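PDB 3A05: tryptophan--tRNA ligase from Aeropyrum pernix, which catalyses the ATP-dependent joining of L-tryptophan to tRNA(Trp), releasing AMP and diphosphate and yielding the L-tryptophyl-tRNA(Trp) used in protein synthesis. Local coordinates for residues V71-G76 / V211-A216; A107-E112 / Y149-R154; K82-H87 / M257-P262. One frame throughout, in Å; residues are numbered along the deposited sequence.

Contact 1. Residues V71-G76 / V211-A216. With TRP (tryptophan), chain B.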
loop_
_atom_site.group_PDB
_atom_site.type_symbol
_atom_site.label_atom_id
_atom_site.label_comp_id
_atom_site.label_asym_id
_atom_site.label_seq_id
_atom_site.Cartn_x
_atom_site.Cartn_y
_atom_site.Cartn_z
ATOM N N VAL A 71 -19.601 9.335 -18.290
ATOM C CA VAL A 71 -19.200 9.827 -16.944
ATOM C C VAL A 71 -19.431 8.766 -15.848
ATOM O O VAL A 71 -20.108 7.799 -16.089
ATOM C CB VAL A 71 -19.856 11.167 -16.575
ATOM C CG1 VAL A 71 -19.362 12.258 -17.475
ATOM C CG2 VAL A 71 -21.419 11.076 -16.571
ATOM N N ALA A 72 -18.852 8.919 -14.660
ATOM C CA ALA A 72 -18.933 7.844 -13.667
ATOM C C ALA A 72 -19.303 8.352 -12.313
ATOM O O ALA A 72 -19.075 9.527 -12.007
ATOM C CB ALA A 72 -17.612 7.103 -13.539
ATOM N N VAL A 73 -19.837 7.439 -11.490
ATOM C CA VAL A 73 -20.020 7.750 -10.081
ATOM C C VAL A 73 -19.422 6.610 -9.357
ATOM O O VAL A 73 -19.428 5.487 -9.865
ATOM C CB VAL A 73 -21.524 8.009 -9.661
ATOM C CG1 VAL A 73 -22.398 6.872 -10.076
ATOM C CG2 VAL A 73 -21.637 8.273 -8.092
ATOM N N LEU A 74 -18.838 6.907 -8.187
ATOM C CA LEU A 74 -18.121 5.902 -7.424
ATOM C C LEU A 74 -18.397 6.175 -5.959
ATOM O O LEU A 74 -18.489 7.352 -5.586
ATOM C CB LEU A 74 -16.576 6.006 -7.687
ATOM C CG LEU A 74 -15.790 4.893 -6.948
ATOM C CD1 LEU A 74 -14.751 4.193 -7.761
ATOM C CD2 LEU A 74 -15.205 5.465 -5.671
ATOM N N THR A 75 -18.564 5.119 -5.132
ATOM C CA THR A 75 -18.565 5.316 -3.686
ATOM C C THR A 75 -18.014 3.991 -3.133
ATOM O O THR A 75 -17.799 3.033 -3.875
ATOM C CB THR A 75 -20.028 5.610 -3.115
ATOM O OG1 THR A 75 -19.941 5.833 -1.698
ATOM C CG2 THR A 75 -20.929 4.404 -3.331
ATOM N N GLY A 76 -17.741 3.880 -1.841
ATOM C CA GLY A 76 -17.451 2.546 -1.371
ATOM C C GLY A 76 -18.184 2.253 -0.068
ATOM O O GLY A 76 -18.712 3.192 0.594
ATOM N N VAL A 211 -17.936 11.543 -10.145
ATOM C CA VAL A 211 -18.540 12.258 -9.022
ATOM C C VAL A 211 -18.646 11.244 -7.834
ATOM O O VAL A 211 -18.869 10.041 -8.043
ATOM C CB VAL A 211 -19.959 12.786 -9.451
ATOM C CG1 VAL A 211 -20.915 11.596 -9.958
ATOM C CG2 VAL A 211 -20.592 13.566 -8.369
ATOM N N VAL A 212 -18.432 11.721 -6.620
ATOM C CA VAL A 212 -18.534 10.954 -5.389
ATOM C C VAL A 212 -19.615 11.602 -4.501
ATOM O O VAL A 212 -19.532 12.759 -4.151
ATOM C CB VAL A 212 -17.223 10.944 -4.592
ATOM C CG1 VAL A 212 -17.315 9.982 -3.341
ATOM C CG2 VAL A 212 -16.013 10.516 -5.521
ATOM N N PRO A 213 -20.682 10.836 -4.185
ATOM C CA PRO A 213 -21.787 11.373 -3.367
ATOM C C PRO A 213 -21.450 11.133 -1.913
ATOM O O PRO A 213 -21.287 9.982 -1.509
ATOM C CB PRO A 213 -22.965 10.535 -3.822
ATOM C CG PRO A 213 -22.395 9.198 -4.168
ATOM C CD PRO A 213 -20.978 9.493 -4.733
ATOM N N VAL A 214 -21.329 12.195 -1.128
ATOM C CA VAL A 214 -20.913 12.089 0.250
ATOM C C VAL A 214 -21.716 13.035 1.167
ATOM O O VAL A 214 -22.515 13.848 0.688
ATOM C CB VAL A 214 -19.414 12.565 0.418
ATOM C CG1 VAL A 214 -18.477 11.732 -0.409
ATOM C CG2 VAL A 214 -19.298 14.041 0.083
ATOM N N GLY A 215 -21.454 12.967 2.467
ATOM C CA GLY A 215 -21.956 13.982 3.430
ATOM C C GLY A 215 -20.846 14.981 3.651
ATOM O O GLY A 215 -19.691 14.616 3.488
ATOM N N ALA A 216 -21.168 16.217 4.042
ATOM C CA ALA A 216 -20.156 17.295 4.271
ATOM C C ALA A 216 -18.999 16.849 5.121
ATOM O O ALA A 216 -17.831 17.301 4.915
ATOM C CB ALA A 216 -20.770 18.487 4.923
HETATM N N TRP B . -13.762 4.755 3.804
HETATM C CA TRP B . -15.201 4.468 3.662
HETATM C C TRP B . -15.809 4.063 5.027
HETATM O O TRP B . -17.012 4.028 5.183
HETATM C CB TRP B . -15.417 3.399 2.589
HETATM C CG TRP B . -14.795 3.790 1.254
HETATM C CD1 TRP B . -13.667 3.219 0.667
HETATM C CD2 TRP B . -15.207 4.879 0.362
HETATM N NE1 TRP B . -13.422 3.837 -0.554
HETATM C CE2 TRP B . -14.328 4.858 -0.755
HETATM C CE3 TRP B . -16.260 5.825 0.385
HETATM C CZ2 TRP B . -14.447 5.765 -1.834
HETATM C CZ3 TRP B . -16.396 6.724 -0.712
HETATM C CH2 TRP B . -15.480 6.682 -1.799
HETATM O O HOH W 1 -19.350 8.199 -1.192
#

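Contact 2. Residues A107-E112 / Y149-R154. With CD (cadmium ion), chain F.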
loop_
_atom_site.group_PDB
_atom_site.type_symbol
_atom_site.label_atom_id
_atom_site.label_comp_id
_atom_site.label_asym_id
_atom_site.label_seq_id
_atom_site.Cartn_x
_atom_site.Cartn_y
_atom_site.Cartn_z
ATOM N N ALA A 107 -16.894 0.368 -4.470
ATOM C CA ALA A 107 -15.804 -0.299 -3.812
ATOM C C ALA A 107 -16.257 -0.977 -2.497
ATOM O O ALA A 107 -16.998 -0.388 -1.709
ATOM C CB ALA A 107 -14.644 0.693 -3.485
ATOM N N ILE A 108 -15.782 -2.212 -2.292
ATOM C CA ILE A 108 -15.840 -2.830 -1.000
ATOM C C ILE A 108 -14.538 -2.637 -0.259
ATOM O O ILE A 108 -13.462 -3.119 -0.696
ATOM C CB ILE A 108 -16.110 -4.349 -1.120
ATOM C CG1 ILE A 108 -17.356 -4.594 -1.982
ATOM C CG2 ILE A 108 -16.217 -4.969 0.288
ATOM C CD1 ILE A 108 -18.726 -3.936 -1.432
ATOM N N ALA A 109 -14.640 -1.975 0.884
ATOM C CA ALA A 109 -13.482 -1.616 1.691
ATOM C C ALA A 109 -13.016 -2.674 2.583
ATOM O O ALA A 109 -12.813 -2.400 3.732
ATOM C CB ALA A 109 -13.747 -0.337 2.500
ATOM N N ASP A 110 -12.761 -3.857 2.051
ATOM C CA ASP A 110 -12.347 -4.999 2.849
ATOM C C ASP A 110 -10.889 -4.913 3.369
ATOM O O ASP A 110 -10.561 -5.514 4.437
ATOM C CB ASP A 110 -12.528 -6.272 2.010
ATOM C CG ASP A 110 -11.460 -6.430 0.899
ATOM O OD1 ASP A 110 -11.176 -5.456 0.154
ATOM O OD2 ASP A 110 -10.943 -7.565 0.748
ATOM N N ALA A 111 -10.008 -4.159 2.685
ATOM C CA ALA A 111 -8.656 -3.929 3.282
ATOM C C ALA A 111 -8.789 -3.067 4.541
ATOM O O ALA A 111 -8.179 -3.328 5.612
ATOM C CB ALA A 111 -7.745 -3.236 2.296
ATOM N N GLU A 112 -9.574 -2.003 4.421
ATOM C CA GLU A 112 -9.793 -1.188 5.625
ATOM C C GLU A 112 -10.533 -1.969 6.749
ATOM O O GLU A 112 -10.200 -1.831 7.928
ATOM C CB GLU A 112 -10.570 0.048 5.292
ATOM C CG GLU A 112 -10.621 1.013 6.466
ATOM C CD GLU A 112 -11.517 2.193 6.171
ATOM O OE1 GLU A 112 -11.932 2.397 4.992
ATOM O OE2 GLU A 112 -11.756 2.944 7.127
ATOM N N TYR A 149 -16.013 -4.153 -6.661
ATOM C CA TYR A 149 -14.682 -4.705 -6.542
ATOM C C TYR A 149 -14.291 -4.633 -5.119
ATOM O O TYR A 149 -14.830 -3.815 -4.364
ATOM C CB TYR A 149 -13.644 -3.952 -7.456
ATOM C CG TYR A 149 -13.317 -2.535 -6.982
ATOM C CD1 TYR A 149 -12.375 -2.318 -5.995
ATOM C CD2 TYR A 149 -13.946 -1.417 -7.556
ATOM C CE1 TYR A 149 -12.064 -1.028 -5.591
ATOM C CE2 TYR A 149 -13.621 -0.086 -7.139
ATOM C CZ TYR A 149 -12.666 0.072 -6.203
ATOM O OH TYR A 149 -12.379 1.270 -5.669
ATOM N N PHE A 150 -13.312 -5.474 -4.771
ATOM C CA PHE A 150 -12.669 -5.477 -3.458
ATOM C C PHE A 150 -11.353 -4.709 -3.491
ATOM O O PHE A 150 -10.540 -4.881 -4.463
ATOM C CB PHE A 150 -12.328 -6.938 -3.037
ATOM C CG PHE A 150 -13.540 -7.787 -2.751
ATOM C CD1 PHE A 150 -14.144 -7.752 -1.501
ATOM C CD2 PHE A 150 -14.093 -8.601 -3.736
ATOM C CE1 PHE A 150 -15.309 -8.548 -1.222
ATOM C CE2 PHE A 150 -15.268 -9.424 -3.446
ATOM C CZ PHE A 150 -15.857 -9.356 -2.193
ATOM N N GLN A 151 -11.131 -3.905 -2.448
ATOM C CA GLN A 151 -9.881 -3.154 -2.295
ATOM C C GLN A 151 -8.704 -4.142 -2.447
ATOM O O GLN A 151 -7.681 -3.815 -3.064
ATOM C CB GLN A 151 -9.798 -2.476 -0.952
ATOM C CG GLN A 151 -10.656 -1.185 -0.890
ATOM C CD GLN A 151 -10.596 -0.494 0.458
ATOM O OE1 GLN A 151 -10.302 -1.099 1.461
ATOM N NE2 GLN A 151 -10.909 0.775 0.479
ATOM N N THR A 152 -8.896 -5.373 -1.961
ATOM C CA THR A 152 -7.775 -6.266 -1.870
ATOM C C THR A 152 -7.711 -7.080 -3.124
ATOM O O THR A 152 -6.913 -7.997 -3.213
ATOM C CB THR A 152 -7.825 -7.213 -0.640
ATOM O OG1 THR A 152 -8.942 -8.063 -0.774
ATOM C CG2 THR A 152 -7.865 -6.483 0.631
ATOM N N ASN A 153 -8.543 -6.771 -4.107
ATOM C CA ASN A 153 -8.471 -7.576 -5.313
ATOM C C ASN A 153 -8.616 -6.808 -6.591
ATOM O O ASN A 153 -9.308 -7.233 -7.512
ATOM C CB ASN A 153 -9.483 -8.692 -5.319
ATOM C CG ASN A 153 -9.013 -9.866 -6.172
ATOM O OD1 ASN A 153 -7.794 -10.188 -6.183
ATOM N ND2 ASN A 153 -9.931 -10.505 -6.884
ATOM N N ARG A 154 -8.017 -5.661 -6.673
ATOM C CA ARG A 154 -8.422 -4.730 -7.738
ATOM C C ARG A 154 -7.292 -4.615 -8.800
ATOM O O ARG A 154 -7.572 -4.325 -9.963
ATOM C CB ARG A 154 -8.772 -3.384 -7.112
ATOM C CG ARG A 154 -9.280 -2.366 -8.156
ATOM C CD ARG A 154 -10.439 -3.034 -9.003
ATOM N NE ARG A 154 -11.204 -1.920 -9.542
ATOM C CZ ARG A 154 -12.041 -2.036 -10.551
ATOM N NH1 ARG A 154 -12.250 -3.218 -11.079
ATOM N NH2 ARG A 154 -12.596 -0.951 -11.061
HETATM CD CD CD F . -12.671 4.781 5.741
HETATM O O HOH W 2 -10.093 2.707 2.667
HETATM O O HOH W 3 -10.383 5.865 4.761
#

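Contact 3. Residues K82-H87 / M257-P262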
loop_
_atom_site.group_PDB
_atom_site.type_symbol
_atom_site.label_atom_id
_atom_site.label_comp_id
_atom_site.label_asym_id
_atom_site.label_seq_id
_atom_site.Cartn_x
_atom_site.Cartn_y
_atom_site.Cartn_z
ATOM N N LYS A 82 -25.117 -4.448 9.442
ATOM C CA LYS A 82 -26.124 -4.701 8.374
ATOM C C LYS A 82 -26.433 -3.481 7.550
ATOM O O LYS A 82 -26.237 -2.339 8.000
ATOM C CB LYS A 82 -27.405 -5.316 8.943
ATOM C CG LYS A 82 -27.194 -6.662 9.732
ATOM C CD LYS A 82 -28.547 -7.320 10.030
ATOM C CE LYS A 82 -29.092 -6.761 11.360
ATOM N NZ LYS A 82 -30.065 -7.693 12.119
ATOM N N PHE A 83 -26.935 -3.732 6.345
ATOM C CA PHE A 83 -27.281 -2.684 5.447
ATOM C C PHE A 83 -28.569 -1.988 5.917
ATOM O O PHE A 83 -29.622 -2.656 6.060
ATOM C CB PHE A 83 -27.533 -3.347 4.139
ATOM C CG PHE A 83 -27.639 -2.429 3.003
ATOM C CD1 PHE A 83 -28.863 -1.868 2.676
ATOM C CD2 PHE A 83 -26.515 -2.156 2.172
ATOM C CE1 PHE A 83 -29.030 -1.017 1.561
ATOM C CE2 PHE A 83 -26.700 -1.291 1.049
ATOM C CZ PHE A 83 -27.961 -0.740 0.759
ATOM N N HIS A 84 -28.492 -0.660 6.067
ATOM C CA HIS A 84 -29.556 0.106 6.649
ATOM C C HIS A 84 -29.981 1.256 5.715
ATOM O O HIS A 84 -29.451 1.369 4.591
ATOM C CB HIS A 84 -29.186 0.590 8.080
ATOM C CG HIS A 84 -27.980 1.478 8.171
ATOM N ND1 HIS A 84 -27.839 2.651 7.443
ATOM C CD2 HIS A 84 -26.879 1.402 8.964
ATOM C CE1 HIS A 84 -26.694 3.234 7.768
ATOM N NE2 HIS A 84 -26.103 2.501 8.688
ATOM N N PHE A 85 -30.920 2.086 6.182
ATOM C CA PHE A 85 -31.483 3.134 5.370
ATOM C C PHE A 85 -30.473 4.270 5.156
ATOM O O PHE A 85 -30.584 5.023 4.195
ATOM C CB PHE A 85 -32.836 3.661 5.952
ATOM C CG PHE A 85 -34.050 2.886 5.453
ATOM C CD1 PHE A 85 -34.291 1.589 5.863
ATOM C CD2 PHE A 85 -34.961 3.468 4.589
ATOM C CE1 PHE A 85 -35.456 0.864 5.355
ATOM C CE2 PHE A 85 -36.069 2.776 4.107
ATOM C CZ PHE A 85 -36.292 1.466 4.460
ATOM N N GLY A 86 -29.476 4.365 6.026
ATOM C CA GLY A 86 -28.301 5.271 5.745
ATOM C C GLY A 86 -27.649 4.855 4.451
ATOM O O GLY A 86 -27.526 5.645 3.564
ATOM N N HIS A 87 -27.344 3.578 4.323
ATOM C CA HIS A 87 -26.736 3.012 3.130
ATOM C C HIS A 87 -27.666 3.160 1.944
ATOM O O HIS A 87 -27.191 3.463 0.817
ATOM C CB HIS A 87 -26.407 1.530 3.311
ATOM C CG HIS A 87 -25.500 1.251 4.461
ATOM N ND1 HIS A 87 -25.848 0.402 5.483
ATOM C CD2 HIS A 87 -24.258 1.728 4.769
ATOM C CE1 HIS A 87 -24.880 0.391 6.392
ATOM N NE2 HIS A 87 -23.892 1.157 5.966
ATOM N N MET A 257 -27.560 7.147 12.223
ATOM C CA MET A 257 -27.850 5.757 11.909
ATOM C C MET A 257 -26.601 4.905 12.020
ATOM O O MET A 257 -25.537 5.255 11.487
ATOM C CB MET A 257 -28.504 5.607 10.535
ATOM C CG MET A 257 -29.804 6.320 10.497
ATOM S SD MET A 257 -30.704 6.118 8.976
ATOM C CE MET A 257 -32.389 6.328 9.557
ATOM N N SER A 258 -26.733 3.773 12.709
ATOM C CA SER A 258 -25.633 2.871 12.918
ATOM C C SER A 258 -26.141 1.436 13.125
ATOM O O SER A 258 -27.029 1.215 13.969
ATOM C CB SER A 258 -24.797 3.348 14.138
ATOM O OG SER A 258 -23.991 2.270 14.631
ATOM N N SER A 259 -25.550 0.478 12.394
ATOM C CA SER A 259 -25.646 -0.947 12.713
ATOM C C SER A 259 -25.303 -1.185 14.195
ATOM O O SER A 259 -25.782 -2.167 14.796
ATOM C CB SER A 259 -24.719 -1.794 11.843
ATOM O OG SER A 259 -24.764 -1.427 10.459
ATOM N N SER A 260 -24.502 -0.273 14.776
ATOM C CA SER A 260 -24.131 -0.319 16.182
ATOM C C SER A 260 -25.322 -0.279 17.110
ATOM O O SER A 260 -25.344 -1.070 18.057
ATOM C CB SER A 260 -23.205 0.835 16.542
ATOM O OG SER A 260 -23.508 1.273 17.851
ATOM N N ARG A 261 -26.264 0.666 16.898
ATOM C CA ARG A 261 -27.544 0.634 17.646
ATOM C C ARG A 261 -28.804 0.476 16.827
ATOM O O ARG A 261 -29.371 1.448 16.324
ATOM C CB ARG A 261 -27.723 1.694 18.717
ATOM C CG ARG A 261 -27.015 2.970 18.584
ATOM C CD ARG A 261 -27.627 3.880 19.636
ATOM N NE ARG A 261 -27.007 5.190 19.704
ATOM C CZ ARG A 261 -26.541 5.877 18.656
ATOM N NH1 ARG A 261 -26.636 5.391 17.408
ATOM N NH2 ARG A 261 -25.980 7.070 18.869
ATOM N N PRO A 262 -29.242 -0.778 16.734
ATOM C CA PRO A 262 -30.289 -1.351 15.925
ATOM C C PRO A 262 -31.566 -0.550 15.897
ATOM O O PRO A 262 -32.163 -0.460 14.837
ATOM C CB PRO A 262 -30.499 -2.711 16.579
ATOM C CG PRO A 262 -29.110 -3.041 17.083
ATOM C CD PRO A 262 -28.732 -1.758 17.705
#

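Contact 1. Residues V71-G76 / V211-A216
Val-73 and Val-211 pair as a parallel bridge, their CA atoms 4.9 Å apart, and two backbone bonds straddle the Val-73 position. Val-211 N donates to Ala-72 O at 3.0 Å, and Val-211 O receives Leu-74 N at 3.1 Å. The same carbonyl also takes a CA-H...O contact from Val-73. Beyond this bridge the strands splay, their axes making an angle of 42°, and Pro-213, which has no N-H to give, lays CD against Leu-74 O instead. Such neighbouring parallel strands form the centre of the Rossmann-like nucleotide-binding fold of class I synthetases, with helix 85-99 packed over the face that carries Val-73. Beta-branched valines suit these extended positions. Val-73 CG2, anti to the backbone N, meets Pro-213 CD at 3.6 Å, the two side chains crossing at about a right angle, while Val-73 CB touches Val-211 CG1. Val-212 CG1 touches Leu-74 O and lies 4.1 Å from CH2 of the bound tryptophan. Where the strands have parted, water 1 joins them: it donates to Pro-213 O at 2.7 Å and is hydrogen-bonded to Thr-75 OG1. Strand 72-77 then runs along the amino acid pocket. Leu-74 CD2 lies 3.9 Å from the ligand's CZ2 and Gly-76 N 3.3 Å from its CE3; glycine fits because a CB would collide with the ligand's NE1.

Contact 2. Residues A107-E112 / Y149-R154
Asp-110 grips Thr-152 with both carboxylate oxygens, each through its syn lone pair: OD2 accepts from Thr-152 OG1 at 2.6 Å, and OD1 from Thr-152 N at 3.1 Å. Having CG between its backbone N and carbonyl carbon (chi1 74°) swings the Asp-110 carboxylate across to the other segment. Arg-121, in a salt bridge with Asp-110 OD2, probably offsets the buried charge, and also bonds Thr-152 OG1. This lies at the C-terminal ends of the parallel strands of the class I fold, where strand 103-108 runs into helix 110-115 beside edge strand 147-150. Two fairly straight backbone bonds continue the sheet, Ile-108 N to Tyr-149 O and Gln-151 N to Ile-108 O. Gln-151 then reaches with an extended chain over Ala-109 to the first turn of the helix, where its OE1 accepts from Glu-112 N at 3.2 Å and, weakly, from Ala-111 N. Its NE2 is held by Asp-195 and water 2, and the water donates to Glu-112 OE1. Glu-112 clasps the cadmium ion with both oxygens, at 2.6 Å for OE1 and 2.5 Å for OE2; water 3 and the amino nitrogen of the bound tryptophan also bind the ion. Farther out, Ala-111 packs its methyl on Thr-152 CG2, and Ile-108 lies alongside Phe-150. Small Ala-107 leaves room for Tyr-149, whose hydroxyl bonds Asp-195; Arg-154 NE lies over one face of the Tyr-149 ring, and Ala-107 CA sits over the opposite face, 4.0 Å from its centroid.

Contact 3. Residues K82-H87 / M257-P262
Met-257 stretches toward helix 85-99, its CB over one face of the His-84 ring, 4.1 Å from CE1, and its extended chain carrying SD to 3.6 Å from Gly-86 N. A long, flexible thioether suits this place, since it can follow the glycine surface, where a CB would collide with His-84 CE1. Ser-258 turns its side chain away and passes its backbone obliquely by the imidazole. These residues belong to the KMSKS region, here meeting the HIGH region, the two class I signature motifs, probably binding ATP here as in relatives. Ser-259 comes next: its N lies at the edge of the His-84 ring, 3.8 Å from CD2, and its OG donates to Lys-82 O at 3.0 Å, in the carbonyl plane on a lone pair. On the HIGH side, His-84 and His-87 form a capping box. His-84 N donates to His-87 ND1 at 2.9 Å, and His-84 ND1 accepts weakly from Gly-86 N. His-87 CE1 sits over the centre of the His-84 ring, on the face opposite Met-257. An alanine at His-84 would remove the imidazole and is likely to leave Gly-86 N without its weak capping bond and to open a gap between His-87 and Met-257 CB.

Contacts 1 and 2 share one sheet. Strands 210-215, 72-77, 103-108 and 147-150 are successive neighbours in it, and the two contacts, with centres 16 Å apart, touch where Thr-75 O probably accepts a bond from Ala-107 N. Both border the bound tryptophan. Contact 3 stands about 20 Å, centre to centre, from each of them and touches neither; it joins the start of helix 85-99, which links strands 72-77 and 103-108, to the loop after strand 242-246. Along the chain contact 2 is nested within the loops closed by both others, whereas contacts 1 and 3 alternate, so distant sequence is gathered into one catalytic domain, with the HIGH-region His-87 side chain about 7 Å from tryptophan.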